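Local coordinates for E2A dna-binding protein (Human adenovirus 5, PDB 2WB0) that binds single-stranded DNA and, by forming multimers, unwinds the template without ATP during strand-displacement replication of the viral genome, at residues A[64-69]-A[296-301]; A[178-183]-A[334-339]; A[219-224]-A[237-242]; A[232-237]-A[276-281]. All blocks are in the same frame, centred on the assembly; numbering follows the deposited sequence.

Contact 1. Residues A[64-69]-A[296-301]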
# COMPACT_ATOMS: atom_id res chain seq x y z
N ASN A 64 -0.38 -4.34 13.25
CA ASN A 64 -1.44 -5.39 13.34
C ASN A 64 -2.78 -4.89 12.83
O ASN A 64 -3.49 -5.59 12.11
CB ASN A 64 -1.66 -5.87 14.80
CG ASN A 64 -0.41 -6.61 15.40
OD1 ASN A 64 0.35 -7.22 14.69
ND2 ASN A 64 -0.24 -6.52 16.76
N LYS A 65 -3.12 -3.66 13.18
CA LYS A 65 -4.37 -3.05 12.79
C LYS A 65 -4.45 -2.92 11.29
O LYS A 65 -5.50 -3.24 10.69
CB LYS A 65 -4.48 -1.65 13.42
CG LYS A 65 -5.71 -0.87 12.95
CD LYS A 65 -5.60 0.58 13.51
CE LYS A 65 -6.28 1.62 12.63
NZ LYS A 65 -6.05 3.03 13.17
N THR A 66 -3.35 -2.46 10.67
CA THR A 66 -3.39 -2.26 9.23
C THR A 66 -3.49 -3.62 8.55
O THR A 66 -4.18 -3.72 7.57
CB THR A 66 -2.16 -1.53 8.68
OG1 THR A 66 -2.01 -0.27 9.37
CG2 THR A 66 -2.40 -1.22 7.16
N PHE A 67 -2.77 -4.64 9.03
CA PHE A 67 -2.87 -5.95 8.38
C PHE A 67 -4.36 -6.47 8.38
O PHE A 67 -4.93 -6.90 7.33
CB PHE A 67 -1.93 -6.96 9.08
CG PHE A 67 -1.91 -8.29 8.42
CD1 PHE A 67 -1.24 -8.44 7.22
CD2 PHE A 67 -2.62 -9.37 8.97
CE1 PHE A 67 -1.21 -9.67 6.53
CE2 PHE A 67 -2.57 -10.59 8.34
CZ PHE A 67 -1.90 -10.72 7.06
N VAL A 68 -4.99 -6.41 9.54
CA VAL A 68 -6.38 -6.87 9.69
C VAL A 68 -7.37 -6.05 8.87
O VAL A 68 -8.36 -6.58 8.28
CB VAL A 68 -6.74 -6.88 11.21
CG1 VAL A 68 -8.22 -7.05 11.40
CG2 VAL A 68 -5.95 -7.98 11.89
N THR A 69 -7.17 -4.74 8.87
CA THR A 69 -8.01 -3.86 8.03
C THR A 69 -7.91 -4.19 6.56
O THR A 69 -8.93 -4.21 5.84
CB THR A 69 -7.60 -2.42 8.25
OG1 THR A 69 -7.95 -2.11 9.60
CG2 THR A 69 -8.36 -1.47 7.24
N PHE A 296 -1.72 4.27 9.23
CA PHE A 296 -1.67 3.17 8.27
C PHE A 296 -0.22 2.72 8.02
O PHE A 296 0.67 3.57 7.74
CB PHE A 296 -2.34 3.69 6.99
CG PHE A 296 -2.47 2.64 5.86
CD1 PHE A 296 -3.67 1.94 5.68
CD2 PHE A 296 -1.44 2.47 4.94
CE1 PHE A 296 -3.79 0.97 4.61
CE2 PHE A 296 -1.54 1.52 3.81
CZ PHE A 296 -2.69 0.77 3.66
N LYS A 297 0.09 1.42 8.06
CA LYS A 297 1.49 0.98 7.81
C LYS A 297 1.50 -0.50 7.47
O LYS A 297 1.09 -1.36 8.28
CB LYS A 297 2.46 1.25 8.97
CG LYS A 297 3.97 0.96 8.69
CD LYS A 297 4.77 0.86 10.02
CE LYS A 297 6.27 1.23 9.86
NZ LYS A 297 7.29 0.45 10.77
N ILE A 298 1.91 -0.79 6.24
CA ILE A 298 1.95 -2.20 5.80
C ILE A 298 3.00 -2.37 4.74
O ILE A 298 3.08 -1.55 3.81
CB ILE A 298 0.57 -2.71 5.32
CG1 ILE A 298 0.66 -4.20 4.90
CG2 ILE A 298 -0.02 -1.75 4.18
CD1 ILE A 298 -0.78 -4.90 5.03
N SER A 299 3.79 -3.44 4.84
CA SER A 299 4.91 -3.64 3.93
C SER A 299 4.34 -4.41 2.77
O SER A 299 3.29 -5.09 2.91
CB SER A 299 6.09 -4.44 4.59
OG SER A 299 5.61 -5.77 4.98
N ALA A 300 4.96 -4.30 1.60
CA ALA A 300 4.42 -5.00 0.41
C ALA A 300 4.25 -6.54 0.53
O ALA A 300 3.25 -7.08 0.10
CB ALA A 300 5.24 -4.62 -0.88
N PRO A 301 5.20 -7.23 1.10
CA PRO A 301 4.91 -8.68 1.27
C PRO A 301 3.77 -8.98 2.20
O PRO A 301 3.05 -9.95 1.92
CB PRO A 301 6.20 -9.26 1.83
CG PRO A 301 7.29 -8.15 1.53
CD PRO A 301 6.53 -6.86 1.64
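Thr66 meets Phe296 and Lys297 with both branches of its side chain, and chi1 of -55° sets their roles: CG2 stands anti to the backbone N and reaches the Phe296 ring, while OG1, beside that N, turns to the backbone of Lys297. The motif is a helix laid across an edge strand. The first turns of helix 64-83 pass over strand 297-299, the outermost strand of a three-stranded antiparallel sheet, with the two axes 7.2 Å apart and 72° between their directions. The methyl makes a CH-pi contact over one face of Phe296, 3.8 Å from the ring centroid and displaced toward the rim. The same methyl rests against Ile298, with CG2 of Thr66 3.8 Å from Ile298 CB, so a single carbon is held between the ring and the strand's aliphatic residue. Lys297 N donates to Thr66 OG1 at 3.0 Å and 157°; this hydroxyl is also hydrogen-bonded to Ser63 OG, which ties the strand to the start of the helix. Farther along, Ile298 CG1 lies anti to its own N and carries CD1 to the helix beside Phe67. The all-alpha and zinc-binding regions thus meet in a buried, mostly apolar seam around one hydroxyl, at one end of which Ile298 CD1 lies 4.2 Å from Phe67 CD1.

Contact 2. Residues A[178-183]-A[334-339]. With ZN (zinc ion), chain B.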
# COMPACT_ATOMS: atom_id res chain seq x y z
N SER A 178 6.46 19.36 -6.82
CA SER A 178 5.72 20.30 -7.67
C SER A 178 4.24 19.92 -7.76
O SER A 178 3.87 18.78 -7.41
CB SER A 178 6.34 20.27 -9.07
OG SER A 178 5.85 19.16 -9.83
N GLY A 179 3.43 20.83 -8.32
CA GLY A 179 2.00 20.60 -8.58
C GLY A 179 1.74 19.53 -9.63
O GLY A 179 0.61 19.11 -9.84
N LYS A 180 2.80 19.06 -10.30
CA LYS A 180 2.62 17.98 -11.27
C LYS A 180 3.24 16.68 -10.81
O LYS A 180 3.27 15.69 -11.56
CB LYS A 180 3.25 18.37 -12.60
CG LYS A 180 2.45 19.53 -13.32
CD LYS A 180 3.18 19.92 -14.59
CE LYS A 180 2.43 21.08 -15.34
NZ LYS A 180 0.97 20.74 -15.42
N SER A 181 3.77 16.67 -9.59
CA SER A 181 4.43 15.47 -9.04
C SER A 181 3.44 14.34 -8.81
O SER A 181 2.25 14.59 -8.64
CB SER A 181 5.03 15.78 -7.67
OG SER A 181 5.79 14.66 -7.22
N CYS A 182 3.95 13.09 -8.81
CA CYS A 182 3.19 11.93 -8.31
C CYS A 182 3.48 11.71 -6.82
O CYS A 182 2.82 10.88 -6.19
CB CYS A 182 3.54 10.63 -9.11
SG CYS A 182 5.28 10.23 -9.02
N GLY A 183 4.43 12.48 -6.26
CA GLY A 183 4.76 12.44 -4.83
C GLY A 183 5.80 11.38 -4.46
O GLY A 183 6.10 11.18 -3.29
N LYS A 334 -6.11 12.69 -10.78
CA LYS A 334 -6.60 12.53 -9.42
C LYS A 334 -5.49 12.11 -8.45
O LYS A 334 -5.62 12.35 -7.26
CB LYS A 334 -7.80 11.55 -9.26
CG LYS A 334 -7.61 10.16 -9.80
CD LYS A 334 -8.63 9.14 -9.23
CE LYS A 334 -8.85 7.92 -10.22
NZ LYS A 334 -9.98 6.96 -9.87
N HIS A 335 -4.41 11.49 -8.94
CA HIS A 335 -3.37 11.07 -8.00
C HIS A 335 -2.27 12.13 -7.90
O HIS A 335 -1.30 11.96 -7.15
CB HIS A 335 -2.70 9.73 -8.43
CG HIS A 335 -3.69 8.62 -8.66
ND1 HIS A 335 -4.53 8.16 -7.68
CD2 HIS A 335 -3.98 7.90 -9.77
CE1 HIS A 335 -5.28 7.18 -8.16
NE2 HIS A 335 -4.94 7.00 -9.43
N GLN A 336 -2.40 13.19 -8.67
CA GLN A 336 -1.40 14.26 -8.61
C GLN A 336 -1.23 14.91 -7.25
O GLN A 336 -2.21 15.14 -6.54
CB GLN A 336 -1.82 15.34 -9.62
CG GLN A 336 -0.76 16.25 -10.01
CD GLN A 336 -1.17 16.95 -11.29
OE1 GLN A 336 -0.69 16.67 -12.40
NE2 GLN A 336 -2.11 17.85 -11.15
N TYR A 337 0.02 15.17 -6.86
CA TYR A 337 0.34 15.78 -5.60
C TYR A 337 -0.34 17.16 -5.60
O TYR A 337 -0.38 17.82 -6.65
CB TYR A 337 1.84 16.00 -5.53
CG TYR A 337 2.33 16.45 -4.21
CD1 TYR A 337 2.44 17.81 -3.90
CD2 TYR A 337 2.78 15.51 -3.28
CE1 TYR A 337 2.91 18.22 -2.65
CE2 TYR A 337 3.29 15.92 -2.05
CZ TYR A 337 3.32 17.27 -1.74
OH TYR A 337 3.84 17.63 -0.54
N ARG A 338 -0.89 17.52 -4.43
CA ARG A 338 -1.52 18.82 -4.27
C ARG A 338 -0.62 19.75 -3.56
O ARG A 338 -0.54 19.78 -2.31
CB ARG A 338 -2.90 18.74 -3.61
CG ARG A 338 -3.86 17.87 -4.48
CD ARG A 338 -5.31 17.82 -3.89
NE ARG A 338 -5.95 19.18 -3.99
CZ ARG A 338 -6.51 19.85 -2.98
NH1 ARG A 338 -6.58 19.35 -1.74
NH2 ARG A 338 -6.98 21.06 -3.23
N ASN A 339 -0.00 20.59 -4.37
CA ASN A 339 1.07 21.39 -3.85
C ASN A 339 0.52 22.75 -3.40
O ASN A 339 -0.37 23.26 -4.03
CB ASN A 339 2.13 21.65 -4.95
CG ASN A 339 3.32 22.34 -4.39
OD1 ASN A 339 3.82 21.93 -3.33
ND2 ASN A 339 3.73 23.44 -5.01
ZN ZN B . 6.06 10.89 -11.13
O HOH W 1 1.37 15.02 -13.40
O HOH W 2 0.23 12.05 -4.97
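Ser178 opens a type I turn that closes at Ser181, and its carbonyl O lies 3.9 Å from Tyr337 CD1. Its OG accepts from Lys180 N, an ST turn that braces the bend from within. At Gly179 the backbone passes close to Asn339, with Gly179 N 3.7 Å from Asn339 CB, while the glycine carbonyl O comes up against the Gln336 side chain, 3.2 Å from CD. That amide reaches the turn because the Gln336 chain runs out extended, with CG anti to the backbone N (chi1 -161°). Its OE1 accepts from a water that also donates to Lys180 O, bridging the exposed corner of the turn. Ser181 makes the direct bond of the contact: its O accepts from Tyr337 N at 2.9 Å, almost straight at 176°. Its CB packs 3.8 Å from Tyr337 CB, and its OG, held by Asp169, accepts from Gly183 N in a second ST turn. Here the loop enters a zinc site: Cys182 SG binds the metal, together with Cys111, His113 and Cys166, so the C-terminal segment 334-339 lies along the backbone of a zinc-ligand loop. A second water donates to both Cys182 O and His335 O. Gly183, at positive phi (87°), brings CA to 4.0 Å from Tyr337 CD2, near the ring that stacks on Phe177.

Contact 3. Residues A[219-224]-A[237-242]. With ZN (zinc ion), chain C.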
# COMPACT_ATOMS: atom_id res chain seq x y z
N MET A 219 -0.51 -2.48 -4.39
CA MET A 219 -0.29 -1.29 -3.53
C MET A 219 -1.59 -0.68 -3.11
O MET A 219 -2.58 -0.70 -3.87
CB MET A 219 0.57 -0.26 -4.28
CG MET A 219 -0.10 0.37 -5.58
SD MET A 219 1.04 1.51 -6.41
CE MET A 219 -0.17 2.69 -6.92
N PRO A 220 -1.62 -0.04 -1.93
CA PRO A 220 -2.84 0.66 -1.57
C PRO A 220 -2.93 2.04 -2.23
O PRO A 220 -1.90 2.72 -2.35
CB PRO A 220 -2.73 0.80 -0.04
CG PRO A 220 -1.19 0.94 0.17
CD PRO A 220 -0.55 0.05 -0.90
N LEU A 221 -4.17 2.43 -2.60
CA LEU A 221 -4.50 3.76 -3.07
C LEU A 221 -5.10 4.58 -1.95
O LEU A 221 -5.16 5.83 -2.08
CB LEU A 221 -5.48 3.70 -4.23
CG LEU A 221 -4.93 3.19 -5.54
CD1 LEU A 221 -6.03 3.46 -6.54
CD2 LEU A 221 -3.67 3.90 -5.95
N ARG A 222 -5.48 3.91 -0.84
CA ARG A 222 -6.14 4.64 0.24
C ARG A 222 -5.61 4.28 1.59
O ARG A 222 -5.42 3.09 1.90
CB ARG A 222 -7.66 4.32 0.26
CG ARG A 222 -8.28 4.45 -1.14
CD ARG A 222 -9.82 4.36 -1.13
NE ARG A 222 -10.42 3.13 -0.58
CZ ARG A 222 -11.19 2.28 -1.26
NH1 ARG A 222 -11.34 2.37 -2.62
NH2 ARG A 222 -11.72 1.25 -0.59
N CYS A 223 -5.36 5.29 2.39
CA CYS A 223 -5.04 5.08 3.79
C CYS A 223 -6.36 5.46 4.52
O CYS A 223 -7.41 5.44 3.92
CB CYS A 223 -3.84 5.89 4.23
SG CYS A 223 -4.12 7.69 4.11
N GLU A 224 -6.33 5.76 5.82
CA GLU A 224 -7.56 6.16 6.53
C GLU A 224 -8.03 7.50 6.05
O GLU A 224 -9.25 7.73 5.94
CB GLU A 224 -7.25 6.29 8.02
CG GLU A 224 -6.82 4.95 8.59
CD GLU A 224 -6.53 4.98 10.13
OE1 GLU A 224 -7.14 5.83 10.86
OE2 GLU A 224 -5.67 4.14 10.57
N ARG A 237 0.42 14.58 -0.75
CA ARG A 237 0.40 13.36 -1.59
C ARG A 237 -1.01 12.76 -1.50
O ARG A 237 -1.62 12.89 -0.46
CB ARG A 237 1.45 12.40 -1.03
CG ARG A 237 1.54 11.04 -1.80
CD ARG A 237 2.63 10.13 -1.14
NE ARG A 237 3.96 10.75 -1.19
CZ ARG A 237 4.59 11.45 -0.22
NH1 ARG A 237 4.06 11.72 0.98
NH2 ARG A 237 5.83 11.93 -0.48
N GLN A 238 -1.50 12.13 -2.57
CA GLN A 238 -2.90 11.65 -2.69
C GLN A 238 -3.03 10.14 -2.69
O GLN A 238 -4.10 9.57 -2.95
CB GLN A 238 -3.49 12.22 -3.97
CG GLN A 238 -3.48 13.79 -3.94
CD GLN A 238 -4.31 14.34 -2.84
OE1 GLN A 238 -5.51 14.07 -2.78
NE2 GLN A 238 -3.70 15.09 -1.93
N LEU A 239 -1.94 9.44 -2.38
CA LEU A 239 -1.99 8.01 -2.16
C LEU A 239 -0.97 7.67 -1.12
O LEU A 239 -0.03 8.41 -0.88
CB LEU A 239 -1.61 7.18 -3.45
CG LEU A 239 -2.27 7.62 -4.76
CD1 LEU A 239 -1.36 7.48 -6.02
CD2 LEU A 239 -3.56 6.75 -4.88
N PRO A 240 -1.11 6.50 -0.49
CA PRO A 240 -0.16 6.11 0.56
C PRO A 240 1.32 6.24 0.16
O PRO A 240 1.72 5.79 -0.98
CB PRO A 240 -0.54 4.62 0.80
CG PRO A 240 -2.09 4.73 0.75
CD PRO A 240 -2.30 5.65 -0.49
N LYS A 241 2.16 6.84 1.04
CA LYS A 241 3.55 6.99 0.70
C LYS A 241 4.22 5.60 0.54
O LYS A 241 3.87 4.63 1.26
CB LYS A 241 4.30 7.73 1.83
CG LYS A 241 5.66 8.21 1.37
CD LYS A 241 6.33 8.94 2.61
CE LYS A 241 7.68 9.72 2.30
NZ LYS A 241 8.74 8.72 1.90
N LEU A 242 5.20 5.53 -0.35
CA LEU A 242 5.98 4.30 -0.59
C LEU A 242 7.39 4.56 -0.19
O LEU A 242 8.03 5.45 -0.75
CB LEU A 242 5.93 3.93 -2.11
CG LEU A 242 6.32 2.51 -2.49
CD1 LEU A 242 5.78 2.25 -3.93
CD2 LEU A 242 7.84 2.33 -2.44
ZN ZN C . -3.51 8.68 6.19
O HOH W 3 0.69 3.42 -2.25
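The rings of Pro220 and Pro240 run antiparallel past one another, meeting where Pro220 CG lies 3.8 Å from Pro240 CB. The Pro240 ring is the wedge of this contact, pressed against the backbone that leads into the zinc ligand Cys223. Its CD sits 3.3 Å from Leu221 O, and its CG meets the next residues, 4.1 Å from Cys223 CB. Leu221 and Leu239 extend in the same direction, flank to flank, though the closeness of their fit is doubtful in the model. No direct hydrogen bond joins the two segments. Instead a water donates to Pro220 O at 2.7 Å and to Pro240 O, linking the carbonyls of the two prolines. Cys223 SG, at 2.4 Å from the zinc ion, shares it with Cys225, Cys277 and Cys294, so the proline packs beside one corner of a four-cysteine site. Around this core, strand 216-220 pairs with strand 95-99, whose Ala96 touches Leu221. Pro220 rests on Phe275 of strand 271-276, and segment 237-242 runs on directly into strand 242-246, the antiparallel neighbour of that strand.

Contact 4. Residues A[232-237]-A[276-281]. With ZN (zinc ion), chain C.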
# COMPACT_ATOMS: atom_id res chain seq x y z
N ALA A 232 -13.00 14.92 3.04
CA ALA A 232 -12.64 16.31 2.84
C ALA A 232 -11.30 16.29 2.06
O ALA A 232 -10.43 15.52 2.43
CB ALA A 232 -12.46 17.03 4.18
N PRO A 233 -11.17 17.13 1.00
CA PRO A 233 -9.91 17.28 0.25
C PRO A 233 -8.78 17.61 1.20
O PRO A 233 -9.00 18.32 2.19
CB PRO A 233 -10.16 18.53 -0.62
CG PRO A 233 -11.65 18.61 -0.76
CD PRO A 233 -12.24 18.01 0.47
N PHE A 234 -7.58 17.12 0.90
CA PHE A 234 -6.41 17.49 1.68
C PHE A 234 -5.23 17.71 0.74
O PHE A 234 -5.22 17.26 -0.41
CB PHE A 234 -6.06 16.45 2.76
CG PHE A 234 -5.97 15.01 2.23
CD1 PHE A 234 -4.77 14.55 1.66
CD2 PHE A 234 -7.03 14.12 2.38
CE1 PHE A 234 -4.63 13.22 1.15
CE2 PHE A 234 -6.92 12.77 1.87
CZ PHE A 234 -5.68 12.30 1.30
N LEU A 235 -4.23 18.41 1.24
CA LEU A 235 -3.14 18.80 0.35
C LEU A 235 -2.03 17.76 0.42
O LEU A 235 -2.09 16.84 1.23
CB LEU A 235 -2.61 20.15 0.82
CG LEU A 235 -3.14 21.49 0.25
CD1 LEU A 235 -4.19 21.39 -0.83
CD2 LEU A 235 -3.56 22.32 1.37
N GLY A 236 -1.01 17.89 -0.42
CA GLY A 236 0.13 16.93 -0.38
C GLY A 236 -0.15 15.68 -1.20
O GLY A 236 -0.90 15.70 -2.21
N ARG A 237 0.42 14.58 -0.75
CA ARG A 237 0.40 13.36 -1.59
C ARG A 237 -1.01 12.76 -1.50
O ARG A 237 -1.62 12.89 -0.46
CB ARG A 237 1.45 12.40 -1.03
CG ARG A 237 1.54 11.04 -1.80
CD ARG A 237 2.63 10.13 -1.14
NE ARG A 237 3.96 10.75 -1.19
CZ ARG A 237 4.59 11.45 -0.22
NH1 ARG A 237 4.06 11.72 0.98
NH2 ARG A 237 5.83 11.93 -0.48
N GLN A 276 2.70 3.76 3.92
CA GLN A 276 2.23 4.48 5.10
C GLN A 276 1.14 5.41 4.68
O GLN A 276 0.68 5.35 3.51
CB GLN A 276 3.39 5.25 5.83
CG GLN A 276 4.35 4.26 6.46
CD GLN A 276 5.68 4.83 6.87
OE1 GLN A 276 5.89 5.17 8.07
NE2 GLN A 276 6.58 4.98 5.93
N CYS A 277 0.78 6.31 5.59
CA CYS A 277 -0.24 7.36 5.31
C CYS A 277 0.09 8.11 4.01
O CYS A 277 1.26 8.20 3.65
CB CYS A 277 -0.22 8.40 6.43
SG CYS A 277 -1.47 9.69 6.24
N CYS A 278 -0.91 8.65 3.30
CA CYS A 278 -0.60 9.60 2.20
C CYS A 278 0.45 10.65 2.64
O CYS A 278 1.38 10.97 1.88
CB CYS A 278 -1.83 10.37 1.74
SG CYS A 278 -3.05 9.32 0.92
N ASN A 279 0.28 11.18 3.85
CA ASN A 279 1.17 12.24 4.35
C ASN A 279 1.55 11.96 5.78
O ASN A 279 1.04 12.57 6.72
CB ASN A 279 0.49 13.58 4.25
CG ASN A 279 0.03 13.87 2.85
OD1 ASN A 279 -1.15 13.64 2.49
ND2 ASN A 279 0.95 14.33 2.03
N PRO A 280 2.50 11.06 5.95
CA PRO A 280 2.85 10.71 7.33
C PRO A 280 3.56 11.88 8.02
O PRO A 280 4.23 12.66 7.37
CB PRO A 280 3.78 9.50 7.20
CG PRO A 280 3.80 9.12 5.69
CD PRO A 280 3.24 10.32 4.91
N VAL A 281 3.40 11.96 9.33
CA VAL A 281 4.03 12.99 10.17
C VAL A 281 5.41 12.52 10.68
O VAL A 281 5.55 11.42 11.25
CB VAL A 281 3.07 13.33 11.32
CG1 VAL A 281 3.79 13.99 12.52
CG2 VAL A 281 1.93 14.20 10.81
ZN ZN C . -3.51 8.68 6.19
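Arg237 and Cys278 form the tight end of this contact. The guanidinium gives its NH1 hydrogen to Cys278 O at 2.9 Å and 170°, approaching the oxygen almost head-on, and the oxygen lies in the guanidinium plane. The arginine leaves the backbone with CG anti to its N and runs out extended past the carbonyl, with CB 3.2 Å from Cys278 O; the bend at chi3 (-61°) turns the guanidinium back so that NH1 meets the same oxygen. A second hydrogen bond, from NH2 to Gly183 O, ties the group to the loop of the other zinc site. Asn279 packs its side-chain amide against the backbone of Gly236 and Arg237. Both segments belong to loops of the zinc-binding region. Cys277 SG holds the zinc ion at 2.3 Å alongside Cys223, Cys225 and Cys294, and it also accepts a hydrogen bond from Asn279 N, a second-shell link that fixes the chain just after the ligand. Phe234 makes a looser contact: Cys278 SG is 5.2 Å from the ring centroid in an oblique sulfur-aromatic contact, and the nearest ring atom, CZ, is 4.0 Å from the sulfur. The Phe234 ring and the Asn279 amide are turned 84° against each other. Toward solvent the contact thins, and exposed Leu235 has its CB directed away from segment 276-281 and touches Arg338 instead.

In the fold
Contacts 3 and 4 form the centre of the group, their centres 8 Å apart; they share Arg237, flank the same zinc ion and cross along the chain. Both are nested inside the loops closed by contact 1 and by contact 2, whose segments alternate. Contact 1 joins the all-alpha region to the edge of sheet 242-246, 271-276 and 297-299, and touches contact 3 through a salt bridge between Lys65 and Glu224. Contact 2 lies 25 Å from contact 1, centre to centre, at the other zinc ion, and meets contact 4 through Arg338 and Gly236. The C-terminal segment 334-339 thus returns to both zinc-bearing loop regions, joining parts of the DNA-binding domain far apart in sequence.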